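Long-range contacts in AlyGC (Glaciecola chathamensis, PDB 5GKD), which degrades alginate as a lyase of polysaccharide lyase family 6, probably cleaving the polymer by beta-elimination at a calcium-containing active site: residues A[643-648]-A[673-678]; A[582-587]-A[614-619]; A[126-131]-A[148-153]. All blocks are in the same frame, centred on the assembly; numbering follows the deposited sequence.

Contacts 1 and 2 are neighbouring steps of the C-terminal beta-helix, each running round a corner, with centres about 11 Å apart. Strand 613-617 of contact 2 lies beside strand 644-648 of contact 1, where Asn-646 is probably hydrogen-bonded to Val-614 O (2.8 Å from Asn-646 N) and to Asp-616 N (2.9 Å from Asn-646 O). Contact 3 lies on the opposite side of the chain's centre, about 53 Å from contact 1 and about 51 Å from contact 2, centre to centre. It is in the half that carries the metal, with the Ala-151 side chain about 12 Å from the calcium ion bound by Asn-180, Glu-183, Glu-212 and Glu-214, and binds a phosphate.

Contact 1 (A[643-648]-A[673-678]); sequences NIFNEV and NEFNNS
Asn-643 and Asn-673 lay their amides side by side with planes 2° apart, a match that follows from nearly equal torsions, CG in both anti to the carbonyl carbon. Asn-673 OD1 accepts twice, from Asn-643 ND2 at 2.9 Å and from Asn-643 N at 3.0 Å, the donors on opposite faces of its plane; rows of hydrogen-bonded asparagines are familiar from parallel beta-helices. Strands 644-646 and 674-676 run parallel in register, with backbone bonds such as Phe-645 N to Glu-674 O. Ile-644 rests CG1 against CD of Glu-674, 3.9 Å away. On the other face, Phe-645 brings CE2 to 3.4 Å from Phe-675 CZ, the rings meeting obliquely at 49°. Back on the Ile-644 face, Asn-646 OD1 accepts a hydrogen bond from Asn-676 ND2 at 3.1 Å, in the Asn-676 amide plane. Glu-647 and Asn-677 both have positive phi, so the two chains turn the corner together; the Glu-647 carboxylate pairs with Lys-650. Val-648 N then donates to Ser-678 OG (3.0 Å), whose hydroxyl donates to Asn-676 O. In this series of coils, strand 613-617 flanks 643-648 on one side, while Asn-673 and Phe-675 continue to Asn-697 and Phe-699 on the other.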
loop_
_atom_site.group_PDB
_atom_site.type_symbol
_atom_site.label_atom_id
_atom_site.label_comp_id
_atom_site.label_asym_id
_atom_site.label_seq_id
_atom_site.Cartn_x
_atom_site.Cartn_y
_atom_site.Cartn_z
ATOM N N ASN A 643 10.064 23.668 21.588
ATOM C CA ASN A 643 9.357 22.517 22.126
ATOM C C ASN A 643 10.100 21.970 23.335
ATOM O O ASN A 643 11.298 22.178 23.506
ATOM C CB ASN A 643 9.209 21.394 21.083
ATOM C CG ASN A 643 8.609 21.867 19.777
ATOM O OD1 ASN A 643 7.408 22.124 19.675
ATOM N ND2 ASN A 643 9.445 21.983 18.771
ATOM N N ILE A 644 9.374 21.218 24.148
ATOM C CA ILE A 644 9.945 20.462 25.246
ATOM C C ILE A 644 9.635 19.001 24.995
ATOM O O ILE A 644 8.462 18.619 24.903
ATOM C CB ILE A 644 9.398 20.918 26.609
ATOM C CG1 ILE A 644 9.813 22.360 26.895
ATOM C CG2 ILE A 644 9.875 19.993 27.721
ATOM C CD1 ILE A 644 8.870 23.394 26.316
ATOM N N PHE A 645 10.675 18.188 24.882
ATOM C CA PHE A 645 10.547 16.757 24.654
ATOM C C PHE A 645 11.119 16.027 25.863
ATOM O O PHE A 645 12.304 16.186 26.172
ATOM C CB PHE A 645 11.286 16.327 23.376
ATOM C CG PHE A 645 10.959 17.144 22.131
ATOM C CD1 PHE A 645 9.695 17.100 21.547
ATOM C CD2 PHE A 645 11.946 17.882 21.496
ATOM C CE1 PHE A 645 9.411 17.816 20.383
ATOM C CE2 PHE A 645 11.671 18.609 20.333
ATOM C CZ PHE A 645 10.397 18.567 19.774
ATOM N N ASN A 646 10.293 15.220 26.541
ATOM C CA ASN A 646 10.731 14.440 27.699
ATOM C C ASN A 646 10.574 12.949 27.448
ATOM O O ASN A 646 9.509 12.499 27.014
ATOM C CB ASN A 646 9.951 14.791 28.978
ATOM C CG ASN A 646 9.929 16.275 29.277
ATOM O OD1 ASN A 646 10.912 16.838 29.767
ATOM N ND2 ASN A 646 8.783 16.911 29.032
ATOM N N GLU A 647 11.617 12.185 27.765
ATOM C CA GLU A 647 11.590 10.721 27.691
ATOM C C GLU A 647 11.058 10.248 26.334
ATOM O O GLU A 647 10.038 9.567 26.234
ATOM C CB GLU A 647 10.762 10.140 28.839
ATOM C CG GLU A 647 11.220 10.530 30.239
ATOM C CD GLU A 647 12.375 9.679 30.753
ATOM O OE1 GLU A 647 12.784 8.712 30.065
ATOM O OE2 GLU A 647 12.864 9.967 31.869
ATOM N N VAL A 648 11.773 10.622 25.276
ATOM C CA VAL A 648 11.322 10.410 23.904
ATOM C C VAL A 648 12.315 9.512 23.176
ATOM O O VAL A 648 13.531 9.706 23.278
ATOM C CB VAL A 648 11.149 11.747 23.161
ATOM C CG1 VAL A 648 10.895 11.503 21.689
ATOM C CG2 VAL A 648 10.024 12.547 23.773
ATOM N N ASN A 673 14.793 24.207 21.606
ATOM C CA ASN A 673 14.074 23.070 22.157
ATOM C C ASN A 673 14.796 22.556 23.397
ATOM O O ASN A 673 15.962 22.857 23.628
ATOM C CB ASN A 673 13.954 21.926 21.140
ATOM C CG ASN A 673 13.353 22.364 19.810
ATOM O OD1 ASN A 673 12.151 22.560 19.698
ATOM N ND2 ASN A 673 14.199 22.487 18.789
ATOM N N GLU A 674 14.086 21.756 24.184
ATOM C CA GLU A 674 14.680 20.931 25.229
ATOM C C GLU A 674 14.481 19.460 24.881
ATOM O O GLU A 674 13.348 19.018 24.653
ATOM C CB GLU A 674 14.057 21.223 26.598
ATOM C CG GLU A 674 14.075 22.679 27.030
ATOM C CD GLU A 674 13.372 22.887 28.377
ATOM O OE1 GLU A 674 13.165 21.887 29.109
ATOM O OE2 GLU A 674 13.018 24.047 28.693
ATOM N N PHE A 675 15.574 18.709 24.837
ATOM C CA PHE A 675 15.546 17.259 24.667
ATOM C C PHE A 675 16.029 16.648 25.980
ATOM O O PHE A 675 17.234 16.518 26.206
ATOM C CB PHE A 675 16.414 16.808 23.496
ATOM C CG PHE A 675 15.862 17.149 22.137
ATOM C CD1 PHE A 675 16.012 18.427 21.611
ATOM C CD2 PHE A 675 15.256 16.175 21.348
ATOM C CE1 PHE A 675 15.530 18.740 20.353
ATOM C CE2 PHE A 675 14.769 16.488 20.085
ATOM C CZ PHE A 675 14.910 17.772 19.591
ATOM N N ASN A 676 15.087 16.261 26.832
ATOM C CA ASN A 676 15.382 15.775 28.172
ATOM C C ASN A 676 15.257 14.260 28.220
ATOM O O ASN A 676 14.189 13.711 27.936
ATOM C CB ASN A 676 14.453 16.427 29.195
ATOM C CG ASN A 676 14.514 17.948 29.140
ATOM O OD1 ASN A 676 15.558 18.519 28.842
ATOM N ND2 ASN A 676 13.398 18.603 29.413
ATOM N N ASN A 677 16.351 13.593 28.582
ATOM C CA ASN A 677 16.378 12.153 28.805
ATOM C C ASN A 677 15.776 11.403 27.622
ATOM O O ASN A 677 14.809 10.650 27.756
ATOM C CB ASN A 677 15.651 11.813 30.103
ATOM C CG ASN A 677 16.177 12.615 31.284
ATOM O OD1 ASN A 677 17.386 12.638 31.540
ATOM N ND2 ASN A 677 15.280 13.299 31.987
ATOM N N SER A 678 16.361 11.628 26.449
ATOM C CA SER A 678 15.759 11.159 25.207
ATOM C C SER A 678 16.825 10.599 24.273
ATOM O O SER A 678 18.030 10.731 24.498
ATOM C CB SER A 678 14.983 12.278 24.512
ATOM O OG SER A 678 13.925 12.767 25.329
#

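Contact 2 (A[582-587]-A[614-619]); sequences FKHITG and VSDLQG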
loop_
_atom_site.group_PDB
_atom_site.type_symbol
_atom_site.label_atom_id
_atom_site.label_comp_id
_atom_site.label_asym_id
_atom_site.label_seq_id
_atom_site.Cartn_x
_atom_site.Cartn_y
_atom_site.Cartn_z
ATOM N N PHE A 582 1.397 16.077 24.014
ATOM C CA PHE A 582 1.303 14.660 23.710
ATOM C C PHE A 582 1.915 13.906 24.871
ATOM O O PHE A 582 3.042 14.217 25.267
ATOM C CB PHE A 582 2.047 14.328 22.407
ATOM C CG PHE A 582 1.624 15.169 21.232
ATOM C CD1 PHE A 582 2.089 16.462 21.079
ATOM C CD2 PHE A 582 0.756 14.663 20.277
ATOM C CE1 PHE A 582 1.689 17.235 20.001
ATOM C CE2 PHE A 582 0.358 15.429 19.198
ATOM C CZ PHE A 582 0.830 16.708 19.052
ATOM N N LYS A 583 1.217 12.926 25.402
ATOM C CA LYS A 583 1.742 12.176 26.505
ATOM C C LYS A 583 1.358 10.709 26.542
ATOM O O LYS A 583 0.232 10.379 26.366
ATOM C CB LYS A 583 1.340 12.849 27.809
ATOM C CG LYS A 583 2.068 12.336 29.021
ATOM C CD LYS A 583 1.828 13.198 30.251
ATOM C CE LYS A 583 3.123 13.518 30.961
ATOM N NZ LYS A 583 2.995 13.527 32.439
ATOM N N HIS A 584 2.323 9.853 26.804
ATOM C CA HIS A 584 2.142 8.411 26.913
ATOM C C HIS A 584 1.736 7.707 25.637
ATOM O O HIS A 584 0.617 7.285 25.512
ATOM C CB HIS A 584 1.176 8.007 28.033
ATOM C CG HIS A 584 1.454 8.646 29.352
ATOM N ND1 HIS A 584 2.630 8.474 30.039
ATOM C CD2 HIS A 584 0.688 9.438 30.126
ATOM C CE1 HIS A 584 2.579 9.143 31.170
ATOM N NE2 HIS A 584 1.411 9.734 31.246
ATOM N N ILE A 585 2.676 7.592 24.715
ATOM C CA ILE A 585 2.486 7.000 23.429
ATOM C C ILE A 585 3.528 5.949 23.150
ATOM O O ILE A 585 4.689 6.220 23.206
ATOM C CB ILE A 585 2.581 8.097 22.372
ATOM C CG1 ILE A 585 1.498 9.142 22.605
ATOM C CG2 ILE A 585 2.540 7.521 20.987
ATOM C CD1 ILE A 585 1.756 10.454 21.935
ATOM N N THR A 586 3.091 4.750 22.833
ATOM C CA THR A 586 4.035 3.665 22.616
ATOM C C THR A 586 4.602 3.618 21.200
ATOM O O THR A 586 5.685 3.059 21.004
ATOM C CB THR A 586 3.384 2.313 22.929
ATOM O OG1 THR A 586 2.236 2.136 22.092
ATOM C CG2 THR A 586 2.970 2.236 24.392
ATOM N N GLY A 587 3.907 4.169 20.215
ATOM C CA GLY A 587 4.383 4.187 18.849
ATOM C C GLY A 587 5.225 5.410 18.547
ATOM O O GLY A 587 5.822 6.024 19.436
ATOM N N VAL A 614 5.928 17.102 24.367
ATOM C CA VAL A 614 5.842 15.672 24.116
ATOM C C VAL A 614 6.545 14.954 25.255
ATOM O O VAL A 614 7.721 15.228 25.523
ATOM C CB VAL A 614 6.493 15.287 22.775
ATOM C CG1 VAL A 614 6.466 13.773 22.589
ATOM C CG2 VAL A 614 5.825 16.010 21.611
ATOM N N SER A 615 5.852 14.012 25.897
ATOM C CA SER A 615 6.408 13.327 27.056
ATOM C C SER A 615 6.019 11.855 27.067
ATOM O O SER A 615 4.850 11.513 26.865
ATOM C CB SER A 615 5.933 14.000 28.348
ATOM O OG SER A 615 6.607 13.456 29.461
ATOM N N ASP A 616 7.003 10.993 27.320
ATOM C CA ASP A 616 6.811 9.543 27.422
ATOM C C ASP A 616 6.314 8.958 26.094
ATOM O O ASP A 616 5.257 8.322 26.004
ATOM C CB ASP A 616 5.868 9.197 28.587
ATOM C CG ASP A 616 5.807 7.709 28.866
ATOM O OD1 ASP A 616 6.775 6.992 28.513
ATOM O OD2 ASP A 616 4.787 7.248 29.434
ATOM N N LEU A 617 7.110 9.192 25.054
ATOM C CA LEU A 617 6.867 8.688 23.705
ATOM C C LEU A 617 7.929 7.640 23.423
ATOM O O LEU A 617 9.117 7.965 23.355
ATOM C CB LEU A 617 6.928 9.828 22.684
ATOM C CG LEU A 617 7.075 9.545 21.179
ATOM C CD1 LEU A 617 5.790 8.995 20.619
ATOM C CD2 LEU A 617 7.479 10.808 20.410
ATOM N N GLN A 618 7.517 6.386 23.243
ATOM C CA GLN A 618 8.528 5.352 23.035
ATOM C C GLN A 618 9.215 5.495 21.678
ATOM O O GLN A 618 10.403 5.178 21.551
ATOM C CB GLN A 618 7.912 3.963 23.178
ATOM C CG GLN A 618 7.257 3.687 24.521
ATOM C CD GLN A 618 8.155 4.054 25.661
ATOM O OE1 GLN A 618 9.194 3.428 25.867
ATOM N NE2 GLN A 618 7.777 5.093 26.407
ATOM N N GLY A 619 8.499 5.966 20.667
ATOM C CA GLY A 619 9.025 6.063 19.321
ATOM C C GLY A 619 9.601 7.431 19.042
ATOM O O GLY A 619 9.888 8.213 19.949
#
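Phe-582 pairs with Val-614, Lys-583 with Ser-615 and Ile-585 with Leu-617 in parallel register, with CA atoms 4.7 to 4.8 Å apart and backbone bonds such as Ser-615 N to Phe-582 O and Gln-618 N to Ile-585 O. The side chain of Phe-582 meets that of Val-614 obliquely, CD1 lying 3.8 Å from CG2. On the same face of the sheet Leu-617 turns CD1 back to 3.6 Å from Ile-585 CG2, and the same methyl reaches Gly-587 O at 3.2 Å. Leu-617 also packs on Val-648 of the next strand. The opposite face carries Lys-583, whose CE passes the Ser-615 hydroxyl in van der Waals contact.

Between these pairs both chains bend at the same level, His-584 and Asp-616 each having positive phi. Matching bends of this kind, with apolar residues directed inward before and after them, fit a parallel beta-helix, in which successive coils turn at matching positions, and strands 551-555 and 644-648 extend the pairing on the two sides.

At the bend, Asp-616 OD2 receives His-584 ND1 at 2.6 Å, a short bond with an N-H...O angle of 168°. The oxygen sits in the imidazole plane and uses its anti lone pair, yet the carboxylate is turned 83° against the ring. Asp-616 CG stands opposite its own backbone N (chi1 -171°), which swings the carboxylate toward the histidine. Lys-583 CG covers one face of that ring, 3.4 Å above the plane and near its rim. The aspartate would probably favour a protonated imidazole. Farther on, Gln-618 lays CB 3.2 Å from Thr-586 O, and the Thr-586 hydroxyl is engaged by Asn-558 and Tyr-561. A weak bond from Gly-619 N to Gly-587 O follows.

Contact 3 (A[126-131]-A[148-153]); sequences VMVYGR and VTMAVR. With PO4 (phosphate ion), chain G.
Tyr-129 and Arg-153 run side by side in the same direction, ring and guanidinium planes 73° apart, and both end on one phosphate ion. The arginine's aliphatic part lies obliquely against the ring, CG 3.5 Å from Tyr-129 CE2. Met-127 curls its methyl CE in to 3.3 Å from Arg-153 CG; bends at chi2 and chi3 (-70° and -77°) bring it there, and its SD rests on Ala-151 CB. Beyond these contacts the guanidinium offers its edge to the anion, with NE 3.0 Å from phosphate O1 and NH2 2.6 Å from O4. Tyr-129 OH donates to the same O1 at 2.8 Å, in the plane of its ring, and Arg-94 adds another bond. On the other face of the sheet, Met-150 extends to set CE 3.7 Å from Val-128 CG2. With an alanine in place of Arg-153, the phosphate would probably be held less firmly, by Tyr-129 and Arg-94, and the Met-127 methyl and part of the Tyr-129 ring would lose the CG and CD they pack against. Two arginines and a phenol converging on an ion probably from the crystallisation liquor mark an anion-binding spot, consistent with affinity for the carboxylates of alginate.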
loop_
_atom_site.group_PDB
_atom_site.type_symbol
_atom_site.label_atom_id
_atom_site.label_comp_id
_atom_site.label_asym_id
_atom_site.label_seq_id
_atom_site.Cartn_x
_atom_site.Cartn_y
_atom_site.Cartn_z
ATOM N N VAL A 126 -0.902 15.299 -22.634
ATOM C CA VAL A 126 -0.766 15.607 -24.052
ATOM C C VAL A 126 0.606 15.153 -24.532
ATOM O O VAL A 126 1.622 15.535 -23.948
ATOM C CB VAL A 126 -0.956 17.115 -24.320
ATOM C CG1 VAL A 126 -0.934 17.401 -25.800
ATOM C CG2 VAL A 126 -2.254 17.626 -23.673
ATOM N N MET A 127 0.639 14.372 -25.615
ATOM C CA MET A 127 1.878 13.935 -26.250
ATOM C C MET A 127 1.820 14.269 -27.726
ATOM O O MET A 127 0.913 13.809 -28.426
ATOM C CB MET A 127 2.117 12.433 -26.075
ATOM C CG MET A 127 2.291 12.027 -24.637
ATOM S SD MET A 127 3.820 12.576 -23.876
ATOM C CE MET A 127 4.948 11.450 -24.548
ATOM N N VAL A 128 2.800 15.043 -28.206
ATOM C CA VAL A 128 2.841 15.483 -29.599
ATOM C C VAL A 128 3.851 14.633 -30.358
ATOM O O VAL A 128 4.988 14.456 -29.904
ATOM C CB VAL A 128 3.193 16.977 -29.706
ATOM C CG1 VAL A 128 2.814 17.509 -31.091
ATOM C CG2 VAL A 128 2.469 17.768 -28.653
ATOM N N TYR A 129 3.444 14.109 -31.508
ATOM C CA TYR A 129 4.340 13.418 -32.436
ATOM C C TYR A 129 4.220 14.070 -33.810
ATOM O O TYR A 129 3.451 15.009 -34.004
ATOM C CB TYR A 129 4.022 11.921 -32.538
ATOM C CG TYR A 129 4.020 11.169 -31.219
ATOM C CD1 TYR A 129 2.951 11.266 -30.336
ATOM C CD2 TYR A 129 5.089 10.374 -30.863
ATOM C CE1 TYR A 129 2.960 10.582 -29.137
ATOM C CE2 TYR A 129 5.102 9.694 -29.673
ATOM C CZ TYR A 129 4.045 9.797 -28.814
ATOM O OH TYR A 129 4.076 9.108 -27.628
ATOM N N GLY A 130 4.974 13.556 -34.783
ATOM C CA GLY A 130 4.803 14.053 -36.132
ATOM C C GLY A 130 5.402 15.441 -36.308
ATOM O O GLY A 130 6.349 15.831 -35.618
ATOM N N ARG A 131 4.832 16.203 -37.247
ATOM C CA ARG A 131 5.375 17.502 -37.622
ATOM C C ARG A 131 4.256 18.491 -37.898
ATOM O O ARG A 131 3.171 18.122 -38.360
ATOM C CB ARG A 131 6.278 17.406 -38.871
ATOM C CG ARG A 131 7.584 16.673 -38.652
ATOM C CD ARG A 131 8.493 16.721 -39.886
ATOM N NE ARG A 131 9.752 16.025 -39.626
ATOM C CZ ARG A 131 10.615 15.647 -40.562
ATOM N NH1 ARG A 131 10.370 15.888 -41.846
ATOM N NH2 ARG A 131 11.716 15.007 -40.219
ATOM N N VAL A 148 4.811 14.129 -16.923
ATOM C CA VAL A 148 4.695 15.482 -17.439
ATOM C C VAL A 148 3.259 15.720 -17.914
ATOM O O VAL A 148 2.550 14.789 -18.319
ATOM C CB VAL A 148 5.734 15.689 -18.559
ATOM C CG1 VAL A 148 5.417 14.831 -19.747
ATOM C CG2 VAL A 148 5.843 17.181 -18.970
ATOM N N THR A 149 2.789 16.959 -17.775
ATOM C CA THR A 149 1.457 17.268 -18.285
ATOM C C THR A 149 1.442 17.202 -19.807
ATOM O O THR A 149 0.566 16.573 -20.408
ATOM C CB THR A 149 0.995 18.640 -17.784
ATOM O OG1 THR A 149 1.068 18.667 -16.353
ATOM C CG2 THR A 149 -0.454 18.937 -18.207
ATOM N N MET A 150 2.440 17.791 -20.444
ATOM C CA MET A 150 2.507 17.839 -21.896
ATOM C C MET A 150 3.941 17.667 -22.353
ATOM O O MET A 150 4.847 18.288 -21.796
ATOM C CB MET A 150 1.977 19.153 -22.441
ATOM C CG MET A 150 2.121 19.266 -23.942
ATOM S SD MET A 150 1.298 20.722 -24.563
ATOM C CE MET A 150 1.386 20.412 -26.325
ATOM N N ALA A 151 4.138 16.844 -23.378
ATOM C CA ALA A 151 5.465 16.618 -23.918
ATOM C C ALA A 151 5.416 16.570 -25.443
ATOM O O ALA A 151 4.389 16.253 -26.043
ATOM C CB ALA A 151 6.072 15.327 -23.354
ATOM N N VAL A 152 6.538 16.916 -26.059
ATOM C CA VAL A 152 6.799 16.701 -27.481
ATOM C C VAL A 152 7.776 15.541 -27.574
ATOM O O VAL A 152 8.868 15.612 -27.003
ATOM C CB VAL A 152 7.400 17.954 -28.138
ATOM C CG1 VAL A 152 7.954 17.618 -29.507
ATOM C CG2 VAL A 152 6.386 19.068 -28.218
ATOM N N ARG A 153 7.387 14.474 -28.257
ATOM C CA ARG A 153 8.239 13.306 -28.421
ATOM C C ARG A 153 9.072 13.428 -29.684
ATOM O O ARG A 153 8.625 13.966 -30.691
ATOM C CB ARG A 153 7.427 12.011 -28.525
ATOM C CG ARG A 153 6.810 11.525 -27.264
ATOM C CD ARG A 153 7.840 10.968 -26.303
ATOM N NE ARG A 153 7.952 9.512 -26.294
ATOM C CZ ARG A 153 9.071 8.890 -25.935
ATOM N NH1 ARG A 153 10.145 9.605 -25.618
ATOM N NH2 ARG A 153 9.146 7.570 -25.912
HETATM P P PO4 G . 6.086 6.112 -26.336
HETATM O O1 PO4 G . 6.233 7.280 -27.284
HETATM O O2 PO4 G . 5.373 4.943 -26.987
HETATM O O3 PO4 G . 5.315 6.593 -25.131
HETATM O O4 PO4 G . 7.450 5.625 -25.908
#